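Local coordinates for protein cytosol aminopeptidase (Coxiella burnetii, PDB 3IJ3) that probably acts as a manganese-dependent leucyl-type aminopeptidase of the M17 family, removing amino-terminal residues from peptides, at residues F133-Y138 with T168-I173; D175-P180 with A277-G282; P230-L235 with R297-A302. All coordinates share one frame; numbering follows the deposited sequence.

Contact 1 (F133-Y138 with T168-I173); sequences FGLGSY and TTIYLI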
ATOM      1  N   PHE A 133       1.651 -24.041 -37.464  1.00 10.88           N
ATOM      2  CA  PHE A 133       2.081 -23.053 -38.449  1.00 11.04           C
ATOM      3  C   PHE A 133       1.045 -21.933 -38.592  1.00 12.27           C
ATOM      4  O   PHE A 133       1.387 -20.729 -38.575  1.00 12.67           O
ATOM      5  CB  PHE A 133       2.318 -23.694 -39.821  1.00 10.56           C
ATOM      6  CG  PHE A 133       2.702 -22.693 -40.874  1.00 10.85           C
ATOM      7  CD1 PHE A 133       4.026 -22.306 -41.013  1.00 17.80           C
ATOM      8  CD2 PHE A 133       1.750 -22.098 -41.671  1.00 14.29           C
ATOM      9  CE1 PHE A 133       4.380 -21.353 -41.951  1.00 17.25           C
ATOM     10  CE2 PHE A 133       2.109 -21.148 -42.609  1.00 14.61           C
ATOM     11  CZ  PHE A 133       3.417 -20.781 -42.740  1.00 16.24           C
ATOM     12  N   GLY A 134      -0.216 -22.334 -38.758  1.00 11.69           N
ATOM     13  CA  GLY A 134      -1.309 -21.390 -38.902  1.00 12.09           C
ATOM     14  C   GLY A 134      -1.487 -20.510 -37.661  1.00 11.95           C
ATOM     15  O   GLY A 134      -1.654 -19.302 -37.782  1.00 12.44           O
ATOM     16  N   LEU A 135      -1.414 -21.116 -36.482  1.00 12.81           N
ATOM     17  CA  LEU A 135      -1.560 -20.371 -35.215  1.00 13.24           C
ATOM     18  C   LEU A 135      -0.493 -19.303 -35.039  1.00 13.92           C
ATOM     19  O   LEU A 135      -0.766 -18.218 -34.507  1.00 13.02           O
ATOM     20  CB  LEU A 135      -1.575 -21.314 -34.021  1.00 13.94           C
ATOM     21  CG  LEU A 135      -2.806 -22.229 -33.977  1.00 17.58           C
ATOM     22  CD1 LEU A 135      -2.764 -23.138 -32.770  1.00 18.74           C
ATOM     23  CD2 LEU A 135      -4.112 -21.402 -33.992  1.00 18.85           C
ATOM     24  N   GLY A 136       0.723 -19.589 -35.508  1.00 12.28           N
ATOM     25  CA  GLY A 136       1.795 -18.627 -35.445  1.00 13.47           C
ATOM     26  C   GLY A 136       1.735 -17.552 -36.507  1.00 12.75           C
ATOM     27  O   GLY A 136       2.533 -16.617 -36.463  1.00 15.86           O
ATOM     28  N   SER A 137       0.823 -17.686 -37.472  1.00 11.62           N
ATOM     29  CA  SER A 137       0.637 -16.686 -38.537  1.00 11.02           C
ATOM     30  C   SER A 137      -0.410 -15.609 -38.167  1.00 11.53           C
ATOM     31  O   SER A 137      -0.669 -14.666 -38.920  1.00 10.34           O
ATOM     32  CB  SER A 137       0.233 -17.379 -39.847  1.00 13.29           C
ATOM     33  OG  SER A 137       1.248 -18.292 -40.242  1.00 16.65           O
ATOM     34  N   TYR A 138      -1.021 -15.779 -36.997  1.00 11.35           N
ATOM     35  CA  TYR A 138      -2.047 -14.873 -36.517  1.00 11.60           C
ATOM     36  C   TYR A 138      -1.558 -13.456 -36.202  1.00 12.43           C
ATOM     37  O   TYR A 138      -0.542 -13.266 -35.513  1.00 11.95           O
ATOM     38  CB  TYR A 138      -2.682 -15.467 -35.242  1.00 10.88           C
ATOM     39  CG  TYR A 138      -3.775 -14.614 -34.631  1.00  9.63           C
ATOM     40  CD1 TYR A 138      -5.097 -14.733 -35.037  1.00 10.73           C
ATOM     41  CD2 TYR A 138      -3.484 -13.700 -33.623  1.00 10.22           C
ATOM     42  CE1 TYR A 138      -6.097 -13.940 -34.489  1.00  9.66           C
ATOM     43  CE2 TYR A 138      -4.464 -12.916 -33.053  1.00  8.95           C
ATOM     44  CZ  TYR A 138      -5.782 -13.026 -33.483  1.00  9.55           C
ATOM     45  OH  TYR A 138      -6.749 -12.227 -32.895  1.00  8.60           O
ATOM     46  N   THR A 168      -9.762 -21.640 -37.669  1.00  8.72           N
ATOM     47  CA  THR A 168     -10.786 -20.616 -37.708  1.00  9.43           C
ATOM     48  C   THR A 168     -11.452 -20.431 -36.349  1.00  8.19           C
ATOM     49  O   THR A 168     -11.769 -19.313 -35.955  1.00  8.56           O
ATOM     50  CB  THR A 168     -11.828 -20.860 -38.807  1.00  9.91           C
ATOM     51  OG1 THR A 168     -12.525 -22.099 -38.581  1.00 10.85           O
ATOM     52  CG2 THR A 168     -11.138 -20.838 -40.207  1.00 11.91           C
ATOM     53  N   THR A 169     -11.615 -21.522 -35.609  1.00  8.28           N
ATOM     54  CA  THR A 169     -12.238 -21.449 -34.282  1.00  6.82           C
ATOM     55  C   THR A 169     -11.278 -20.765 -33.289  1.00  6.38           C
ATOM     56  O   THR A 169     -11.694 -19.924 -32.497  1.00  7.40           O
ATOM     57  CB  THR A 169     -12.607 -22.853 -33.792  1.00  7.21           C
ATOM     58  OG1 THR A 169     -13.597 -23.421 -34.690  1.00 10.61           O
ATOM     59  CG2 THR A 169     -13.140 -22.802 -32.371  1.00  8.79           C
ATOM     60  N   ILE A 170     -10.000 -21.127 -33.327  1.00  6.93           N
ATOM     61  CA  ILE A 170      -9.018 -20.492 -32.422  1.00  7.07           C
ATOM     62  C   ILE A 170      -8.856 -19.011 -32.778  1.00  6.43           C
ATOM     63  O   ILE A 170      -8.738 -18.180 -31.871  1.00  7.06           O
ATOM     64  CB  ILE A 170      -7.682 -21.258 -32.382  1.00  6.72           C
ATOM     65  CG1 ILE A 170      -7.917 -22.652 -31.768  1.00  6.97           C
ATOM     66  CG2 ILE A 170      -6.603 -20.437 -31.615  1.00  8.18           C
ATOM     67  CD1 ILE A 170      -6.773 -23.637 -31.973  1.00 10.60           C
ATOM     68  N   TYR A 171      -8.824 -18.693 -34.068  1.00  8.33           N
ATOM     69  CA  TYR A 171      -8.772 -17.297 -34.507  1.00  8.18           C
ATOM     70  C   TYR A 171      -9.971 -16.496 -33.980  1.00  8.26           C
ATOM     71  O   TYR A 171      -9.831 -15.319 -33.575  1.00  8.30           O
ATOM     72  CB  TYR A 171      -8.701 -17.204 -36.016  1.00  7.84           C
ATOM     73  CG  TYR A 171      -7.292 -17.286 -36.614  1.00  8.94           C
ATOM     74  CD1 TYR A 171      -6.299 -18.099 -36.068  1.00 11.13           C
ATOM     75  CD2 TYR A 171      -7.001 -16.602 -37.778  1.00 13.31           C
ATOM     76  CE1 TYR A 171      -5.014 -18.186 -36.672  1.00  9.54           C
ATOM     77  CE2 TYR A 171      -5.753 -16.684 -38.372  1.00 12.83           C
ATOM     78  CZ  TYR A 171      -4.761 -17.465 -37.814  1.00 11.25           C
ATOM     79  OH  TYR A 171      -3.525 -17.518 -38.473  1.00 12.19           O
ATOM     80  N   LEU A 172     -11.154 -17.110 -34.004  1.00  8.72           N
ATOM     81  CA  LEU A 172     -12.355 -16.462 -33.493  1.00  9.03           C
ATOM     82  C   LEU A 172     -12.183 -16.144 -32.000  1.00  9.21           C
ATOM     83  O   LEU A 172     -12.483 -15.037 -31.551  1.00  9.11           O
ATOM     84  CB  LEU A 172     -13.590 -17.332 -33.709  1.00  8.68           C
ATOM     85  CG  LEU A 172     -14.890 -16.847 -33.086  1.00  9.97           C
ATOM     86  CD1 LEU A 172     -15.290 -15.483 -33.691  1.00 11.02           C
ATOM     87  CD2 LEU A 172     -16.001 -17.910 -33.339  1.00 13.53           C
ATOM     88  N   ILE A 173     -11.732 -17.137 -31.225  1.00  7.36           N
ATOM     89  CA  ILE A 173     -11.511 -16.960 -29.782  1.00  7.88           C
ATOM     90  C   ILE A 173     -10.514 -15.837 -29.527  1.00  7.69           C
ATOM     91  O   ILE A 173     -10.761 -14.943 -28.700  1.00  6.92           O
ATOM     92  CB  ILE A 173     -11.045 -18.284 -29.130  1.00  7.11           C
ATOM     93  CG1 ILE A 173     -12.185 -19.297 -29.157  1.00  7.62           C
ATOM     94  CG2 ILE A 173     -10.589 -18.076 -27.674  1.00  7.66           C
ATOM     95  CD1 ILE A 173     -11.794 -20.709 -28.762  1.00  7.88           C
TER

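Contact 2 (D175-P180 with A277-G282); sequences DLINTP and AAHALG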
ATOM      1  N   ASP A 175      -9.689 -13.397 -31.557  1.00  8.27           N
ATOM      2  CA  ASP A 175     -10.277 -12.124 -32.003  1.00  8.19           C
ATOM      3  C   ASP A 175     -11.248 -11.543 -30.970  1.00  7.52           C
ATOM      4  O   ASP A 175     -11.178 -10.348 -30.657  1.00  7.53           O
ATOM      5  CB  ASP A 175     -11.018 -12.259 -33.361  1.00  8.31           C
ATOM      6  CG  ASP A 175     -10.080 -12.383 -34.575  1.00 11.42           C
ATOM      7  OD1 ASP A 175      -8.866 -12.118 -34.479  1.00 11.02           O
ATOM      8  OD2 ASP A 175     -10.602 -12.718 -35.671  1.00 12.00           O
ATOM      9  N   LEU A 176     -12.144 -12.379 -30.431  1.00  6.79           N
ATOM     10  CA  LEU A 176     -13.114 -11.900 -29.460  1.00  7.49           C
ATOM     11  C   LEU A 176     -12.414 -11.373 -28.200  1.00  6.65           C
ATOM     12  O   LEU A 176     -12.758 -10.320 -27.684  1.00  7.76           O
ATOM     13  CB  LEU A 176     -14.114 -13.006 -29.103  1.00  7.23           C
ATOM     14  CG  LEU A 176     -15.051 -13.420 -30.246  1.00  9.24           C
ATOM     15  CD1 LEU A 176     -15.894 -14.680 -29.828  1.00  8.90           C
ATOM     16  CD2 LEU A 176     -15.966 -12.262 -30.671  1.00 11.98           C
ATOM     17  N   ILE A 177     -11.438 -12.124 -27.698  1.00  5.91           N
ATOM     18  CA  ILE A 177     -10.693 -11.704 -26.499  1.00  6.37           C
ATOM     19  C   ILE A 177      -9.891 -10.427 -26.771  1.00  7.28           C
ATOM     20  O   ILE A 177      -9.911  -9.489 -25.967  1.00  7.46           O
ATOM     21  CB  ILE A 177      -9.788 -12.835 -25.979  1.00  5.96           C
ATOM     22  CG1 ILE A 177     -10.651 -13.976 -25.447  1.00  8.11           C
ATOM     23  CG2 ILE A 177      -8.822 -12.325 -24.842  1.00  7.57           C
ATOM     24  CD1 ILE A 177      -9.891 -15.269 -25.214  1.00  7.35           C
ATOM     25  N   ASN A 178      -9.210 -10.393 -27.909  1.00  6.69           N
ATOM     26  CA  ASN A 178      -8.412  -9.216 -28.280  1.00  7.04           C
ATOM     27  C   ASN A 178      -9.211  -7.928 -28.533  1.00  7.90           C
ATOM     28  O   ASN A 178      -8.667  -6.822 -28.424  1.00  7.33           O
ATOM     29  CB  ASN A 178      -7.549  -9.523 -29.509  1.00  5.43           C
ATOM     30  CG  ASN A 178      -6.340 -10.384 -29.196  1.00  8.65           C
ATOM     31  OD1 ASN A 178      -5.781 -10.304 -28.100  1.00  8.51           O
ATOM     32  ND2 ASN A 178      -5.856 -11.110 -30.193  1.00  8.10           N
ATOM     33  N   THR A 179     -10.476  -8.052 -28.918  1.00  6.66           N
ATOM     34  CA  THR A 179     -11.258  -6.842 -29.230  1.00  6.16           C
ATOM     35  C   THR A 179     -11.451  -6.023 -27.967  1.00  6.14           C
ATOM     36  O   THR A 179     -11.924  -6.527 -26.950  1.00  5.73           O
ATOM     37  CB  THR A 179     -12.620  -7.194 -29.842  1.00  7.08           C
ATOM     38  OG1 THR A 179     -12.416  -7.980 -31.023  1.00  6.24           O
ATOM     39  CG2 THR A 179     -13.412  -5.893 -30.219  1.00  6.32           C
ATOM     40  N   PRO A 180     -11.068  -4.759 -28.011  1.00  5.81           N
ATOM     41  CA  PRO A 180     -11.289  -3.890 -26.855  1.00  7.63           C
ATOM     42  C   PRO A 180     -12.725  -3.946 -26.365  1.00  6.75           C
ATOM     43  O   PRO A 180     -13.671  -4.042 -27.182  1.00  6.25           O
ATOM     44  CB  PRO A 180     -11.008  -2.503 -27.424  1.00  7.09           C
ATOM     45  CG  PRO A 180     -10.044  -2.728 -28.473  1.00  6.58           C
ATOM     46  CD  PRO A 180     -10.408  -4.044 -29.112  1.00  7.41           C
ATOM     47  N   ALA A 277     -16.678 -17.065 -22.247  1.00 13.99           N
ATOM     48  CA  ALA A 277     -17.739 -17.024 -23.246  1.00 14.75           C
ATOM     49  C   ALA A 277     -17.140 -17.352 -24.610  1.00 15.00           C
ATOM     50  O   ALA A 277     -17.726 -18.119 -25.403  1.00 14.77           O
ATOM     51  CB  ALA A 277     -18.402 -15.632 -23.283  1.00 14.40           C
ATOM     52  N   ALA A 278     -15.983 -16.761 -24.910  1.00 14.69           N
ATOM     53  CA  ALA A 278     -15.335 -17.036 -26.219  1.00 13.99           C
ATOM     54  C   ALA A 278     -15.012 -18.522 -26.360  1.00 13.89           C
ATOM     55  O   ALA A 278     -15.210 -19.123 -27.439  1.00 14.47           O
ATOM     56  CB  ALA A 278     -14.100 -16.174 -26.408  1.00 13.90           C
ATOM     57  N   HIS A 279     -14.498 -19.117 -25.286  1.00 14.69           N
ATOM     58  CA  HIS A 279     -14.181 -20.557 -25.274  1.00 14.77           C
ATOM     59  C   HIS A 279     -15.417 -21.412 -25.462  1.00 14.89           C
ATOM     60  O   HIS A 279     -15.402 -22.385 -26.237  1.00 14.09           O
ATOM     61  CB  HIS A 279     -13.465 -20.951 -23.979  1.00 15.22           C
ATOM     62  CG  HIS A 279     -12.008 -20.655 -24.000  1.00 14.83           C
ATOM     63  ND1 HIS A 279     -11.501 -19.363 -24.011  1.00 15.01           N
ATOM     64  CD2 HIS A 279     -10.944 -21.479 -24.052  1.00 19.01           C
ATOM     65  CE1 HIS A 279     -10.182 -19.422 -24.057  1.00 15.31           C
ATOM     66  NE2 HIS A 279      -9.821 -20.692 -24.088  1.00 16.86           N
ATOM     67  N   ALA A 280     -16.481 -21.091 -24.720  1.00 14.57           N
ATOM     68  CA  ALA A 280     -17.721 -21.856 -24.831  1.00 15.33           C
ATOM     69  C   ALA A 280     -18.284 -21.732 -26.261  1.00 14.96           C
ATOM     70  O   ALA A 280     -18.715 -22.726 -26.853  1.00 15.55           O
ATOM     71  CB  ALA A 280     -18.738 -21.394 -23.775  1.00 13.85           C
ATOM     72  N   LEU A 281     -18.246 -20.518 -26.832  1.00 15.48           N
ATOM     73  CA  LEU A 281     -18.698 -20.327 -28.212  1.00 14.93           C
ATOM     74  C   LEU A 281     -17.813 -21.111 -29.194  1.00 13.59           C
ATOM     75  O   LEU A 281     -18.310 -21.754 -30.122  1.00 14.39           O
ATOM     76  CB  LEU A 281     -18.696 -18.831 -28.577  1.00 15.33           C
ATOM     77  CG  LEU A 281     -19.060 -18.506 -30.022  1.00 14.90           C
ATOM     78  CD1 LEU A 281     -20.454 -19.084 -30.412  1.00 15.46           C
ATOM     79  CD2 LEU A 281     -18.990 -16.987 -30.274  1.00 16.37           C
ATOM     80  N   GLY A 282     -16.495 -21.092 -28.977  1.00 14.15           N
ATOM     81  CA  GLY A 282     -15.573 -21.813 -29.877  1.00 13.82           C
ATOM     82  C   GLY A 282     -15.786 -23.319 -29.833  1.00 13.88           C
ATOM     83  O   GLY A 282     -15.844 -23.978 -30.889  1.00 15.31           O
TER

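Contact 3 (P230-L235 with R297-A302); sequences PLLIDL and RLLIPA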
ATOM      1  N   PRO A 230     -27.105  -5.663 -19.504  1.00 16.92           N
ATOM      2  CA  PRO A 230     -26.804  -7.089 -19.454  1.00 15.95           C
ATOM      3  C   PRO A 230     -27.805  -7.939 -20.216  1.00 16.56           C
ATOM      4  O   PRO A 230     -28.957  -7.534 -20.423  1.00 15.67           O
ATOM      5  CB  PRO A 230     -26.878  -7.389 -17.965  1.00 17.89           C
ATOM      6  CG  PRO A 230     -27.931  -6.470 -17.457  1.00 16.69           C
ATOM      7  CD  PRO A 230     -27.687  -5.190 -18.236  1.00 15.54           C
ATOM      8  N   LEU A 231     -27.366  -9.133 -20.587  1.00 16.74           N
ATOM      9  CA  LEU A 231     -28.231 -10.079 -21.295  1.00 16.31           C
ATOM     10  C   LEU A 231     -27.739 -11.502 -21.117  1.00 15.83           C
ATOM     11  O   LEU A 231     -26.646 -11.729 -20.597  1.00 16.42           O
ATOM     12  CB  LEU A 231     -28.334  -9.681 -22.756  1.00 17.48           C
ATOM     13  CG  LEU A 231     -27.055  -9.546 -23.563  1.00 16.68           C
ATOM     14  CD1 LEU A 231     -26.695 -10.929 -24.073  1.00 19.74           C
ATOM     15  CD2 LEU A 231     -27.148  -8.611 -24.751  1.00 18.18           C
ATOM     16  N   LEU A 232     -28.592 -12.447 -21.494  1.00 15.24           N
ATOM     17  CA  LEU A 232     -28.246 -13.854 -21.492  1.00 14.14           C
ATOM     18  C   LEU A 232     -28.447 -14.367 -22.906  1.00 14.19           C
ATOM     19  O   LEU A 232     -29.502 -14.164 -23.510  1.00 16.01           O
ATOM     20  CB  LEU A 232     -29.109 -14.654 -20.519  1.00 15.92           C
ATOM     21  CG  LEU A 232     -28.927 -16.173 -20.531  1.00 16.26           C
ATOM     22  CD1 LEU A 232     -27.519 -16.590 -20.066  1.00 15.86           C
ATOM     23  CD2 LEU A 232     -29.989 -16.817 -19.678  1.00 19.39           C
ATOM     24  N   ILE A 233     -27.403 -14.968 -23.449  1.00 13.55           N
ATOM     25  CA  ILE A 233     -27.434 -15.585 -24.786  1.00 14.39           C
ATOM     26  C   ILE A 233     -27.687 -17.090 -24.593  1.00 15.09           C
ATOM     27  O   ILE A 233     -26.963 -17.726 -23.836  1.00 16.34           O
ATOM     28  CB  ILE A 233     -26.077 -15.393 -25.489  1.00 14.10           C
ATOM     29  CG1 ILE A 233     -25.745 -13.914 -25.599  1.00 14.66           C
ATOM     30  CG2 ILE A 233     -26.068 -16.061 -26.898  1.00 14.88           C
ATOM     31  CD1 ILE A 233     -24.244 -13.641 -25.764  1.00 16.42           C
ATOM     32  N   ASP A 234     -28.647 -17.651 -25.339  1.00 15.19           N
ATOM     33  CA  ASP A 234     -29.055 -19.066 -25.231  1.00 15.04           C
ATOM     34  C   ASP A 234     -29.185 -19.651 -26.633  1.00 15.45           C
ATOM     35  O   ASP A 234     -30.128 -19.328 -27.352  1.00 17.39           O
ATOM     36  CB  ASP A 234     -30.385 -19.119 -24.466  1.00 16.17           C
ATOM     37  CG  ASP A 234     -30.868 -20.547 -24.123  1.00 19.36           C
ATOM     38  OD1 ASP A 234     -30.221 -21.534 -24.487  1.00 22.31           O
ATOM     39  OD2 ASP A 234     -31.938 -20.658 -23.441  1.00 22.13           O
ATOM     40  N   LEU A 235     -28.190 -20.431 -27.039  1.00 14.52           N
ATOM     41  CA  LEU A 235     -28.158 -21.070 -28.353  1.00 14.16           C
ATOM     42  C   LEU A 235     -28.434 -22.555 -28.252  1.00 14.65           C
ATOM     43  O   LEU A 235     -27.957 -23.222 -27.314  1.00 15.62           O
ATOM     44  CB  LEU A 235     -26.795 -20.828 -29.035  1.00 14.73           C
ATOM     45  CG  LEU A 235     -26.449 -21.573 -30.352  1.00 14.77           C
ATOM     46  CD1 LEU A 235     -25.342 -20.859 -31.132  1.00 16.74           C
ATOM     47  CD2 LEU A 235     -26.026 -23.039 -30.082  1.00 14.64           C
ATOM     48  N   ARG A 297     -26.458 -27.009 -26.265  1.00 14.83           N
ATOM     49  CA  ARG A 297     -26.998 -25.760 -25.777  1.00 15.75           C
ATOM     50  C   ARG A 297     -25.798 -24.962 -25.285  1.00 14.53           C
ATOM     51  O   ARG A 297     -24.870 -25.527 -24.690  1.00 15.29           O
ATOM     52  CB  ARG A 297     -28.000 -25.984 -24.645  1.00 14.84           C
ATOM     53  CG  ARG A 297     -28.581 -24.714 -24.112  1.00 17.46           C
ATOM     54  CD  ARG A 297     -29.543 -24.981 -22.971  1.00 18.99           C
ATOM     55  NE  ARG A 297     -30.422 -23.842 -22.715  1.00 19.45           N
ATOM     56  CZ  ARG A 297     -31.317 -23.801 -21.726  1.00 21.96           C
ATOM     57  NH1 ARG A 297     -31.411 -24.805 -20.853  1.00 21.92           N
ATOM     58  NH2 ARG A 297     -32.111 -22.746 -21.596  1.00 18.21           N
ATOM     59  N   LEU A 298     -25.788 -23.669 -25.588  1.00 15.50           N
ATOM     60  CA  LEU A 298     -24.745 -22.740 -25.159  1.00 15.57           C
ATOM     61  C   LEU A 298     -25.398 -21.573 -24.437  1.00 15.40           C
ATOM     62  O   LEU A 298     -26.276 -20.898 -24.994  1.00 14.44           O
ATOM     63  CB  LEU A 298     -23.952 -22.236 -26.368  1.00 14.82           C
ATOM     64  CG  LEU A 298     -23.027 -21.026 -26.162  1.00 15.12           C
ATOM     65  CD1 LEU A 298     -21.793 -21.408 -25.301  1.00 14.42           C
ATOM     66  CD2 LEU A 298     -22.560 -20.496 -27.505  1.00 15.50           C
ATOM     67  N   LEU A 299     -24.991 -21.352 -23.180  1.00 15.60           N
ATOM     68  CA  LEU A 299     -25.501 -20.287 -22.343  1.00 15.02           C
ATOM     69  C   LEU A 299     -24.376 -19.355 -21.966  1.00 14.95           C
ATOM     70  O   LEU A 299     -23.366 -19.782 -21.380  1.00 15.51           O
ATOM     71  CB  LEU A 299     -26.140 -20.882 -21.069  1.00 15.31           C
ATOM     72  CG  LEU A 299     -27.468 -21.592 -21.271  1.00 17.86           C
ATOM     73  CD1 LEU A 299     -27.767 -22.544 -20.095  1.00 15.14           C
ATOM     74  CD2 LEU A 299     -28.586 -20.532 -21.425  1.00 15.50           C
ATOM     75  N   ILE A 300     -24.531 -18.074 -22.323  1.00 14.94           N
ATOM     76  CA  ILE A 300     -23.540 -17.048 -21.999  1.00 14.99           C
ATOM     77  C   ILE A 300     -24.181 -15.813 -21.339  1.00 14.91           C
ATOM     78  O   ILE A 300     -24.940 -15.073 -21.993  1.00 15.41           O
ATOM     79  CB  ILE A 300     -22.779 -16.565 -23.265  1.00 14.87           C
ATOM     80  CG1 ILE A 300     -21.940 -17.692 -23.859  1.00 16.83           C
ATOM     81  CG2 ILE A 300     -21.922 -15.330 -22.957  1.00 17.09           C
ATOM     82  CD1 ILE A 300     -21.397 -17.377 -25.295  1.00 15.58           C
ATOM     83  N   PRO A 301     -23.931 -15.632 -20.027  1.00 15.75           N
ATOM     84  CA  PRO A 301     -24.330 -14.389 -19.378  1.00 15.33           C
ATOM     85  C   PRO A 301     -23.352 -13.323 -19.888  1.00 14.99           C
ATOM     86  O   PRO A 301     -22.117 -13.495 -19.766  1.00 15.94           O
ATOM     87  CB  PRO A 301     -24.158 -14.661 -17.891  1.00 16.40           C
ATOM     88  CG  PRO A 301     -23.528 -15.981 -17.761  1.00 21.51           C
ATOM     89  CD  PRO A 301     -23.433 -16.640 -19.064  1.00 16.36           C
ATOM     90  N   ALA A 302     -23.879 -12.244 -20.445  1.00 13.95           N
ATOM     91  CA  ALA A 302     -23.044 -11.188 -21.044  1.00 14.86           C
ATOM     92  C   ALA A 302     -23.332  -9.867 -20.334  1.00 16.69           C
ATOM     93  O   ALA A 302     -24.454  -9.337 -20.395  1.00 16.41           O
ATOM     94  CB  ALA A 302     -23.290 -11.110 -22.554  1.00 15.89           C
TER

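Contact 1 (F133-Y138 with T168-I173)
An edge-to-face tyrosine pair, anchored by one hydrogen bond, joins the C-terminal part of helix 123-135 and the turn that follows to helix 157-178, the long helix that leads from the N-terminal domain of this M17 aminopeptidase into its catalytic domain. Y138 presents its edge to the face of Y171: the ring planes stand at 78°, the centroids lie 4.9 Å apart, and Y138 CD1 sits above the centre of the Y171 ring. CG of Y138 is anti to the backbone N (chi1 180°), which carries its ring along the Y171 side chain, the two running in opposite directions. The outer end of Y138 is held from helix 157-178 as well, since its hydroxyl bonds to D175. Beside the rings, L135 and I170 cross at about a right angle, with L135 CD2 packed 3.6 Å from I170 CG2; the same methyl lies near the edge of the Y171 ring. The chain turns at this point through a type I beta turn from L135 to Y138, and S137 N bonds back to G134 O. That carbonyl oxygen therefore has two donors, which reach it from opposite faces of its plane. The second is the phenol of Y171: its OH donates to G134 O over 2.7 Å, from 37° above the carbonyl plane.

Contact 2 (D175-P180 with A277-G282)
With chi1 at -67°, L176 sets its CG beside its own backbone N, and an extended chi2 then sends CD1 out between A278 and L281 of the facing helix. L281 takes a different rotamer, CG anti to the backbone N (chi1 176°), and brings CD2 in to meet that methyl. The two leucines cross at about a right angle, L176 CD1 lying 3.9 Å from L281 CD2 and 4.1 Å from A278 CB. The small side chain of A278 points at the other helix and is flanked by two neighbours, because I177 CG1 also comes within 4.2 Å of A278 CB. Its size is consistent with the close approach of the backbones, CA of L176 and CA of A278 being 6.5 Å apart. On the flank of the same helical turns, I177 CD1 approaches H279 CE1 at the edge of the imidazole, near its plane. The histidine ring is tied down by bonds outside the interface, ND1 to G275 O and NE2 to M468 N, which should fix its rotation. No hydrogen bond crosses between the segments; the contact is buried and almost entirely one of apolar side chains. Polar bonding is instead local to the helix end: D175 O accepts both T179 N and T179 OG1, from opposite faces of its plane, as helix 157-178 gives way to the loop at T179. Helix 186-200 closes over the leucines, touching L176 through A192 and L281 through V193 and V196. Such close apolar helix-helix packing beside a central mixed sheet belongs to the alpha/beta core of the M17 catalytic domain.

Contact 3 (P230-L235 with R297-A302)
R297 NH2 is shared by two carboxylates, bonding to D234 OD2 at 2.8 Å and forming a salt bridge with E345, while NE of the same guanidinium bonds to D234 OD1 at 2.9 Å. Both bonds to D234 are nearly straight and lie in the guanidinium plane, but they reach the syn sides of the oxygens from out of the carboxylate plane, the two flat groups being turned 30° from each other. An extended arginine chain carries the guanidinium to the acid; L299 CD1 lies over one guanidinium face, offset toward its rim, and L299 CD2 packs 3.5 Å from D234 CG. Strands 231-237 and 295-305 run antiparallel here in the large mixed sheet of the catalytic domain; the axes of segments 231-235 and 297-302 approach to 4.6 Å, with their directions 168° apart. L231 with A302, I233 with I300 and L235 with L298 are hydrogen-bonded pairs, each contributing two backbone bonds. L232 with P301 and D234 with L299 are the non-hydrogen-bonded pairs between them, so P301 N, which has no hydrogen to give, costs this pairing nothing. Side chains of the hydrogen-bonded pairs share one face, covered by helices 186-200 and 275-289; there I233 CD1 lies 4.0 Å from I300 CG2, and L231 CD1 meets A302 CB at 3.7 Å. D234 shares the other face with L232, L299 and P301, and R297 reaches across to it; both charged residues are buried. The carboxylates of D234, E345 and E349 probably offset the cost of burying R297, which, with K205 at long range, would probably favour ionised D234.

Contacts 1 and 2 follow one another along helix 157-178, their centres 12 Å apart, and Y138 OH joins them, 2.6 Å from D175 OD1 and 3.1 Å from N178 ND2. I173 CG1 also packs 3.5 Å from A278 O. Contact 2 then leads into contact 3, 14 Å away between centres, because helix 275-289 lies against strand 295-305: A280 CB is 3.4 Å from L298 CD1 and A277 CB 3.5 Å from I300 CG2. Contacts 1 and 3 do not touch. The lithium ion, in the site formed by K250, D255, D273 and E334, is about 11 Å from the side chain of P301 and about 13 Å from that of I177.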